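Local structure of acyl-coenzyme A oxidase 3 (Yarrowia lipolytica, 5YS9) at residues A[15-19]-A[20-24]; A[25-28]-A[29-33]; A[652-655]-A[656-659]; A[660-663]-A[664-668]. The protein catalyses, with FAD as cofactor, the oxidation of acyl-CoA to (2E)-enoyl-CoA in peroxisomal fatty acid beta-oxidation, passing the electrons to oxygen and forming hydrogen peroxide. All coordinates share one frame; numbering follows the deposited sequence.

Interaction 1 of 4, residues A[15-19]-A[20-24]; sequences KQYNT and FTEPP
The contact of N18 with T21 is a local, reciprocal hydrogen-bonded turn, placed where the short N-terminal strand 15-17 gives way to the helical residues leading into helix 23-31. In a reciprocal pair of backbone-to-side-chain bonds, the backbone N of N18 donates to T21 OG1 at 3.1 Å along an almost straight line (173°), while the backbone N of T21 donates to N18 OD1 at 2.8 Å. This second bond is less ideal, since the donor stands above the plane of the amide carbonyl. Both side chains have their first torsion near +65°, which holds CG of N18 and OG1 of T21 between the backbone N and the carbonyl carbon and folds each polar atom back toward the other residue. The backbone adds a bond from E22 N to N18 O of 3.0 Å. A water links the strand to the turn, donating to Q16 O at 2.7 Å and lying 3.0 Å from T21 OG1.

An apolar patch lies beside this network: CB of Y17 rests 3.8 Å from CG of E22, and the two side chains cross at about a right angle. The carboxylate of E22 goes on to a salt bridge with R332, and T19 OG1 bonds to E175 of the second subunit. With an alanine here instead of N18, the T21 backbone N would probably lose its side-chain acceptor and the turn would be less firmly held. With the backbone N-H groups of both N18 and T21 satisfied by side-chain oxygens, the chain can reverse without relying on backbone bonds alone.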
# COMPACT_ATOMS: atom_id res chain seq x y z
N LYS A 15 0.04 -41.87 -8.99
CA LYS A 15 -1.30 -41.43 -8.64
C LYS A 15 -1.64 -40.17 -9.41
O LYS A 15 -0.77 -39.42 -9.81
CB LYS A 15 -1.42 -41.19 -7.14
CG LYS A 15 -1.49 -42.46 -6.31
CD LYS A 15 -1.64 -42.16 -4.83
CE LYS A 15 -1.34 -43.39 -3.98
NZ LYS A 15 -2.27 -43.55 -2.82
N GLN A 16 -2.93 -39.96 -9.63
CA GLN A 16 -3.40 -38.83 -10.39
C GLN A 16 -4.00 -37.77 -9.49
O GLN A 16 -4.73 -38.07 -8.56
CB GLN A 16 -4.42 -39.28 -11.42
CG GLN A 16 -3.81 -39.68 -12.75
CD GLN A 16 -4.11 -38.68 -13.84
OE1 GLN A 16 -5.16 -38.04 -13.83
NE2 GLN A 16 -3.20 -38.53 -14.79
N TYR A 17 -3.71 -36.52 -9.80
CA TYR A 17 -4.17 -35.41 -9.00
C TYR A 17 -4.88 -34.41 -9.86
O TYR A 17 -4.70 -34.37 -11.06
CB TYR A 17 -3.00 -34.74 -8.30
CG TYR A 17 -2.29 -35.62 -7.32
CD1 TYR A 17 -1.25 -36.42 -7.72
CD2 TYR A 17 -2.67 -35.66 -6.01
CE1 TYR A 17 -0.60 -37.24 -6.83
CE2 TYR A 17 -2.03 -36.47 -5.11
CZ TYR A 17 -1.00 -37.26 -5.53
OH TYR A 17 -0.36 -38.06 -4.63
N ASN A 18 -5.71 -33.60 -9.24
CA ASN A 18 -6.43 -32.56 -9.92
C ASN A 18 -6.08 -31.22 -9.29
O ASN A 18 -5.23 -31.15 -8.44
CB ASN A 18 -7.94 -32.83 -9.93
CG ASN A 18 -8.56 -32.80 -8.56
OD1 ASN A 18 -8.31 -31.91 -7.77
ND2 ASN A 18 -9.39 -33.77 -8.28
N THR A 19 -6.71 -30.15 -9.74
CA THR A 19 -6.38 -28.84 -9.26
C THR A 19 -6.60 -28.76 -7.76
O THR A 19 -5.80 -28.20 -7.04
CB THR A 19 -7.26 -27.79 -9.94
OG1 THR A 19 -6.90 -27.73 -11.32
CG2 THR A 19 -7.07 -26.44 -9.34
N PHE A 20 -7.70 -29.33 -7.30
CA PHE A 20 -8.01 -29.38 -5.88
C PHE A 20 -7.08 -30.23 -5.02
O PHE A 20 -6.76 -29.86 -3.91
CB PHE A 20 -9.45 -29.83 -5.70
CG PHE A 20 -9.99 -29.58 -4.34
CD1 PHE A 20 -10.22 -28.30 -3.91
CD2 PHE A 20 -10.25 -30.62 -3.48
CE1 PHE A 20 -10.72 -28.06 -2.66
CE2 PHE A 20 -10.74 -30.38 -2.23
CZ PHE A 20 -10.98 -29.10 -1.82
N THR A 21 -6.69 -31.40 -5.51
CA THR A 21 -5.92 -32.34 -4.70
C THR A 21 -4.40 -32.29 -4.81
O THR A 21 -3.71 -32.83 -3.97
CB THR A 21 -6.39 -33.79 -4.93
OG1 THR A 21 -6.06 -34.20 -6.25
CG2 THR A 21 -7.86 -33.89 -4.75
N GLU A 22 -3.87 -31.64 -5.83
CA GLU A 22 -2.43 -31.59 -6.00
C GLU A 22 -1.62 -30.82 -4.95
O GLU A 22 -0.54 -31.23 -4.60
CB GLU A 22 -2.03 -31.14 -7.39
CG GLU A 22 -0.73 -31.76 -7.84
CD GLU A 22 0.22 -30.78 -8.45
OE1 GLU A 22 -0.22 -29.85 -9.12
OE2 GLU A 22 1.43 -30.96 -8.27
N PRO A 23 -2.12 -29.69 -4.48
CA PRO A 23 -1.30 -28.82 -3.60
C PRO A 23 -0.50 -29.45 -2.42
O PRO A 23 0.71 -29.24 -2.34
CB PRO A 23 -2.30 -27.79 -3.09
CG PRO A 23 -3.30 -27.68 -4.22
CD PRO A 23 -3.46 -29.10 -4.73
N PRO A 24 -1.15 -30.27 -1.55
CA PRO A 24 -0.33 -30.87 -0.48
C PRO A 24 0.81 -31.75 -1.00
O PRO A 24 1.86 -31.80 -0.37
CB PRO A 24 -1.33 -31.71 0.32
CG PRO A 24 -2.42 -32.01 -0.62
CD PRO A 24 -2.54 -30.78 -1.53
O HOH W 1 -6.18 -37.18 -6.52

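Interaction 2 of 4, residues A[25-28]-A[29-33]; sequences KALA and GERAK
L27 and R31, one helical turn apart on helix 23-31, form the close-packed face of this local contact. CG and CD2 of L27 each lie 3.7 Å from NH2 of R31. The arginine chain, extended from CG to NE, runs back along the helix and sets NH2 beside the leucine branch, which also packs on C329 and V330 of helix 300-330. The guanidinium is engaged further by a salt bridge to D635 and a cation-pi contact with Y651. E30 is buried as well: its OE1 takes a salt bridge from K33 NZ at 3.2 Å, met from above the carboxylate plane, and its OE2 another from R627. A leucine at E30 would probably leave K33 and R627 without their common anion.

The other face is looser. A28 and A32 are exposed, and their methyls bring little more than backbone to the contact, where A32 N donates to A28 O at 3.0 Å. At G29 there is no side chain, and its N bonds to K25 O at 3.0 Å. Regular i to i+4 bonds run throughout, as in a short surface helix with one side turned to the protein, its charges paired, and the other to solvent.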
# COMPACT_ATOMS: atom_id res chain seq x y z
N LYS A 25 0.62 -32.41 -2.12
CA LYS A 25 1.68 -33.20 -2.72
C LYS A 25 2.81 -32.31 -3.27
O LYS A 25 3.99 -32.57 -3.02
CB LYS A 25 1.10 -34.14 -3.79
CG LYS A 25 2.05 -35.19 -4.32
CD LYS A 25 2.36 -36.30 -3.31
CE LYS A 25 3.43 -37.23 -3.91
NZ LYS A 25 3.77 -38.40 -3.05
N ALA A 26 2.47 -31.25 -3.98
CA ALA A 26 3.49 -30.29 -4.44
C ALA A 26 4.33 -29.72 -3.30
O ALA A 26 5.57 -29.76 -3.33
CB ALA A 26 2.86 -29.17 -5.25
N LEU A 27 3.67 -29.24 -2.24
CA LEU A 27 4.43 -28.65 -1.14
C LEU A 27 5.30 -29.68 -0.40
O LEU A 27 6.40 -29.37 0.04
CB LEU A 27 3.52 -27.87 -0.21
CG LEU A 27 4.23 -27.01 0.85
CD1 LEU A 27 5.15 -25.98 0.21
CD2 LEU A 27 3.20 -26.31 1.71
N ALA A 28 4.85 -30.92 -0.29
CA ALA A 28 5.68 -31.97 0.28
C ALA A 28 6.90 -32.13 -0.60
O ALA A 28 8.00 -32.21 -0.09
CB ALA A 28 4.92 -33.30 0.43
N GLY A 29 6.70 -32.10 -1.92
CA GLY A 29 7.79 -32.22 -2.87
C GLY A 29 8.90 -31.20 -2.67
O GLY A 29 10.06 -31.49 -2.91
N GLU A 30 8.51 -29.98 -2.33
CA GLU A 30 9.43 -28.91 -2.00
C GLU A 30 10.21 -29.15 -0.73
O GLU A 30 11.37 -28.84 -0.64
CB GLU A 30 8.70 -27.58 -1.93
CG GLU A 30 7.99 -27.23 -3.20
CD GLU A 30 8.92 -26.75 -4.28
OE1 GLU A 30 10.13 -26.87 -4.12
OE2 GLU A 30 8.42 -26.25 -5.28
N ARG A 31 9.53 -29.69 0.27
CA ARG A 31 10.13 -30.00 1.54
C ARG A 31 11.23 -31.03 1.36
O ARG A 31 12.25 -31.01 2.02
CB ARG A 31 9.08 -30.44 2.55
CG ARG A 31 8.80 -29.41 3.61
CD ARG A 31 7.46 -29.58 4.28
NE ARG A 31 6.98 -28.31 4.80
CZ ARG A 31 5.74 -27.86 4.71
NH1 ARG A 31 5.44 -26.69 5.21
NH2 ARG A 31 4.81 -28.59 4.13
N ALA A 32 10.99 -31.94 0.43
CA ALA A 32 11.90 -33.01 0.10
C ALA A 32 13.26 -32.55 -0.42
O ALA A 32 14.22 -33.28 -0.36
CB ALA A 32 11.24 -33.96 -0.89
N LYS A 33 13.32 -31.35 -0.98
CA LYS A 33 14.60 -30.79 -1.53
C LYS A 33 15.55 -30.20 -0.48
O LYS A 33 16.73 -30.03 -0.71
CB LYS A 33 14.30 -29.69 -2.55
CG LYS A 33 13.39 -30.16 -3.66
CD LYS A 33 12.91 -29.02 -4.51
CE LYS A 33 12.18 -29.53 -5.73
NZ LYS A 33 11.71 -28.34 -6.47

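Interaction 3 of 4, residues A[652-655]-A[656-659]; sequences DGDV and YKHY
Hydrogen bonds dominate the meeting of D652 with H658, which spans the start of helix 655-666. H658 NE2 donates to D652 OD1 at 2.9 Å, near the plane of the imidazole and on the syn side of the carboxylate, with a weak second bond of 3.4 Å from the same NE2 to D652 OD2. The oxygen OD1 also accepts from the backbone N of D654 at 3.1 Å, a straight bond (169°) that reaches it from above the carboxylate plane and closes an Asx turn. With CG of D652 between backbone N and carbonyl carbon (chi1 81°), the carboxylate folds over the loop and can serve both donors. D654, the centre of an inverse gamma turn, then opens the helix with its carbonyl, as H658 N donates to D654 O at 3.1 Å. Outside the two segments, Y656 OH is hydrogen-bonded to R331, a residue of the FAD pocket.

Among apolar contacts, V655 CG1 lies over one face of the Y656 ring, 4.1 Å from its centroid, in a CH-pi contact displaced toward the rim. The ring of Y659 meets W199 of the second subunit.

Charge has a smaller part. D654 OD2 touches CD of K657 at 3.3 Å, yet the ammonium of K657 stays beyond salt-bridge range.

Two carboxylates close to one imidazole would tend to favour a protonated H658, and the pairing with D652 fixes the ring's rotation while tying the loop back onto the first turn of the helix.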
# COMPACT_ATOMS: atom_id res chain seq x y z
N ASP A 652 0.57 -27.53 5.71
CA ASP A 652 0.38 -28.69 4.86
C ASP A 652 0.22 -28.40 3.38
O ASP A 652 0.39 -29.27 2.56
CB ASP A 652 -0.67 -29.66 5.42
CG ASP A 652 -2.07 -29.25 5.14
OD1 ASP A 652 -2.32 -28.13 4.70
OD2 ASP A 652 -2.96 -30.07 5.35
N GLY A 653 -0.10 -27.16 3.05
CA GLY A 653 -0.17 -26.77 1.67
C GLY A 653 -1.45 -27.08 0.95
O GLY A 653 -1.52 -26.96 -0.25
N ASP A 654 -2.48 -27.48 1.67
CA ASP A 654 -3.75 -27.80 1.06
C ASP A 654 -4.57 -26.54 0.84
O ASP A 654 -5.59 -26.33 1.44
CB ASP A 654 -4.51 -28.76 1.96
CG ASP A 654 -5.26 -29.81 1.21
OD1 ASP A 654 -5.45 -29.66 0.00
OD2 ASP A 654 -5.69 -30.78 1.83
N VAL A 655 -4.10 -25.71 -0.08
CA VAL A 655 -4.49 -24.33 -0.20
C VAL A 655 -5.99 -24.12 -0.48
O VAL A 655 -6.65 -23.38 0.22
CB VAL A 655 -3.60 -23.71 -1.31
CG1 VAL A 655 -4.23 -22.54 -2.05
CG2 VAL A 655 -2.25 -23.35 -0.77
N TYR A 656 -6.53 -24.85 -1.44
CA TYR A 656 -7.93 -24.79 -1.82
C TYR A 656 -8.88 -25.43 -0.82
O TYR A 656 -9.95 -24.91 -0.57
CB TYR A 656 -8.10 -25.40 -3.20
CG TYR A 656 -7.21 -24.73 -4.20
CD1 TYR A 656 -7.24 -23.33 -4.38
CD2 TYR A 656 -6.32 -25.46 -4.98
CE1 TYR A 656 -6.42 -22.71 -5.31
CE2 TYR A 656 -5.49 -24.85 -5.91
CZ TYR A 656 -5.53 -23.48 -6.08
OH TYR A 656 -4.70 -22.90 -6.99
N LYS A 657 -8.48 -26.53 -0.22
CA LYS A 657 -9.32 -27.19 0.77
C LYS A 657 -9.53 -26.29 2.00
O LYS A 657 -10.64 -26.12 2.45
CB LYS A 657 -8.71 -28.51 1.16
CG LYS A 657 -9.58 -29.39 2.03
CD LYS A 657 -8.98 -30.78 2.14
CE LYS A 657 -10.05 -31.85 2.09
NZ LYS A 657 -9.43 -33.18 2.35
N HIS A 658 -8.47 -25.70 2.54
CA HIS A 658 -8.62 -24.88 3.75
C HIS A 658 -9.37 -23.55 3.49
O HIS A 658 -10.23 -23.18 4.26
CB HIS A 658 -7.26 -24.56 4.37
CG HIS A 658 -6.53 -25.77 4.83
ND1 HIS A 658 -7.02 -26.61 5.81
CD2 HIS A 658 -5.33 -26.28 4.45
CE1 HIS A 658 -6.17 -27.62 5.97
NE2 HIS A 658 -5.13 -27.43 5.17
N TYR A 659 -9.01 -22.87 2.41
CA TYR A 659 -9.67 -21.67 1.89
C TYR A 659 -11.15 -21.87 1.68
O TYR A 659 -11.96 -21.10 2.20
CB TYR A 659 -9.03 -21.34 0.53
CG TYR A 659 -9.35 -20.03 -0.12
CD1 TYR A 659 -9.67 -18.90 0.61
CD2 TYR A 659 -9.19 -19.88 -1.46
CE1 TYR A 659 -9.90 -17.70 -0.00
CE2 TYR A 659 -9.41 -18.67 -2.09
CZ TYR A 659 -9.75 -17.57 -1.36
OH TYR A 659 -9.96 -16.35 -1.98

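Interaction 4 of 4, residues A[660-663]-A[664-668]; sequences FAKV and NQQNP
K662 runs alongside Q666, its CD lying 3.9 Å from the CG of that glutamine, and the two side chains point the same way from adjacent turns. This is the C-terminal end of helix 655-666, in the C-terminal acyl-CoA oxidase region. The pair is secured from outside, K662 by S71 and Q666 by D75. Both aliphatic stems are bent at the second torsion.

Regular backbone bonds mark out the turns: N664 N donates to F660 O at 3.3 Å and Q665 N to A661 O at 3.0 Å. On another side of the helix, the end of the N664 side chain comes over one face of the F660 ring, though which of its two terminal atoms points there is doubtful. F660 CG, anti to the backbone N (chi1 -170°), carries the ring out beside the helix. The same ring meets W263 of the second subunit edge-to-face, and V663 packs on D249 of that subunit, so this end of the helix faces the dimer partner.

The helical conformation is lost at N667, which is buried and folds its side chain back over the last turn. Its amide nitrogen ND2, which also bonds to Y438, supplements a weak backbone bond from N667 N to V663 O. ND2 of N667 lies 2.9 Å from V663 O, in the carbonyl plane and on a lone pair.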
# COMPACT_ATOMS: atom_id res chain seq x y z
N PHE A 660 -11.54 -22.92 0.96
CA PHE A 660 -12.99 -23.22 0.83
C PHE A 660 -13.61 -23.51 2.22
O PHE A 660 -14.76 -23.10 2.49
CB PHE A 660 -13.23 -24.37 -0.17
CG PHE A 660 -14.69 -24.60 -0.56
CD1 PHE A 660 -15.38 -23.68 -1.33
CD2 PHE A 660 -15.34 -25.77 -0.22
CE1 PHE A 660 -16.69 -23.89 -1.75
CE2 PHE A 660 -16.65 -26.01 -0.60
CZ PHE A 660 -17.33 -25.06 -1.38
N ALA A 661 -12.86 -24.19 3.10
CA ALA A 661 -13.35 -24.49 4.44
C ALA A 661 -13.60 -23.23 5.21
O ALA A 661 -14.60 -23.14 5.91
CB ALA A 661 -12.40 -25.42 5.22
N LYS A 662 -12.68 -22.25 5.08
CA LYS A 662 -12.67 -21.03 5.92
C LYS A 662 -13.84 -20.13 5.51
O LYS A 662 -14.58 -19.62 6.36
CB LYS A 662 -11.31 -20.29 5.79
CG LYS A 662 -10.73 -19.79 7.11
CD LYS A 662 -11.63 -18.79 7.77
CE LYS A 662 -11.00 -18.16 9.03
NZ LYS A 662 -10.76 -19.12 10.13
N VAL A 663 -14.01 -19.98 4.20
CA VAL A 663 -15.11 -19.21 3.66
C VAL A 663 -16.48 -19.70 4.12
O VAL A 663 -17.28 -18.89 4.60
CB VAL A 663 -14.97 -19.10 2.12
CG1 VAL A 663 -16.29 -18.83 1.42
CG2 VAL A 663 -13.96 -18.03 1.79
N ASN A 664 -16.74 -21.01 4.01
CA ASN A 664 -18.02 -21.62 4.42
C ASN A 664 -18.24 -21.61 5.90
O ASN A 664 -19.34 -21.42 6.31
CB ASN A 664 -18.16 -23.06 3.87
CG ASN A 664 -18.42 -23.06 2.37
OD1 ASN A 664 -17.50 -23.09 1.56
ND2 ASN A 664 -19.67 -22.94 2.01
N GLN A 665 -17.19 -21.77 6.70
CA GLN A 665 -17.30 -21.69 8.17
C GLN A 665 -17.78 -20.32 8.61
O GLN A 665 -18.68 -20.23 9.40
CB GLN A 665 -15.98 -22.01 8.86
CG GLN A 665 -15.70 -23.49 8.87
CD GLN A 665 -14.25 -23.90 9.12
OE1 GLN A 665 -13.93 -25.10 9.09
NE2 GLN A 665 -13.36 -22.94 9.38
N GLN A 666 -17.18 -19.28 8.07
CA GLN A 666 -17.54 -17.90 8.39
C GLN A 666 -18.74 -17.43 7.62
O GLN A 666 -19.31 -16.43 7.99
CB GLN A 666 -16.40 -16.95 8.03
CG GLN A 666 -15.08 -17.20 8.74
CD GLN A 666 -15.25 -17.03 10.23
OE1 GLN A 666 -15.21 -17.99 10.95
NE2 GLN A 666 -15.49 -15.78 10.70
N ASN A 667 -19.06 -18.08 6.51
CA ASN A 667 -20.16 -17.64 5.69
C ASN A 667 -21.03 -18.82 5.32
O ASN A 667 -21.05 -19.25 4.17
CB ASN A 667 -19.64 -16.92 4.45
CG ASN A 667 -18.75 -15.73 4.77
OD1 ASN A 667 -19.22 -14.64 4.98
ND2 ASN A 667 -17.46 -15.96 4.79
N PRO A 668 -21.78 -19.35 6.27
CA PRO A 668 -22.60 -20.52 5.99
C PRO A 668 -23.62 -20.21 4.92
O PRO A 668 -24.28 -19.19 4.97
CB PRO A 668 -23.28 -20.82 7.32
CG PRO A 668 -22.94 -19.70 8.23
CD PRO A 668 -21.70 -19.08 7.71

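In the fold
Interactions 1, 2 and 3 touch one another, and interaction 4 continues the helix of interaction 3; interactions 1 and 2 share helix 23-31. Helices 23-31 and 655-666 and their lead-in turns meet where P23 and P24 pack on G653 and D654, F20 touches K657 and L27 lies on G653, pinning the N-terminal segment to the C-terminal region. All four are partly buried. Interactions 1 and 3 shape turns leading into helices with side-chain acceptors for backbone N-H, whereas interaction 4 ends a helix with an amide donor to a carbonyl. Interaction 2, which alone does not reach the second subunit, rests on backbone bonds and L27-R31 packing toward its helix end, its charges paired mostly outside it.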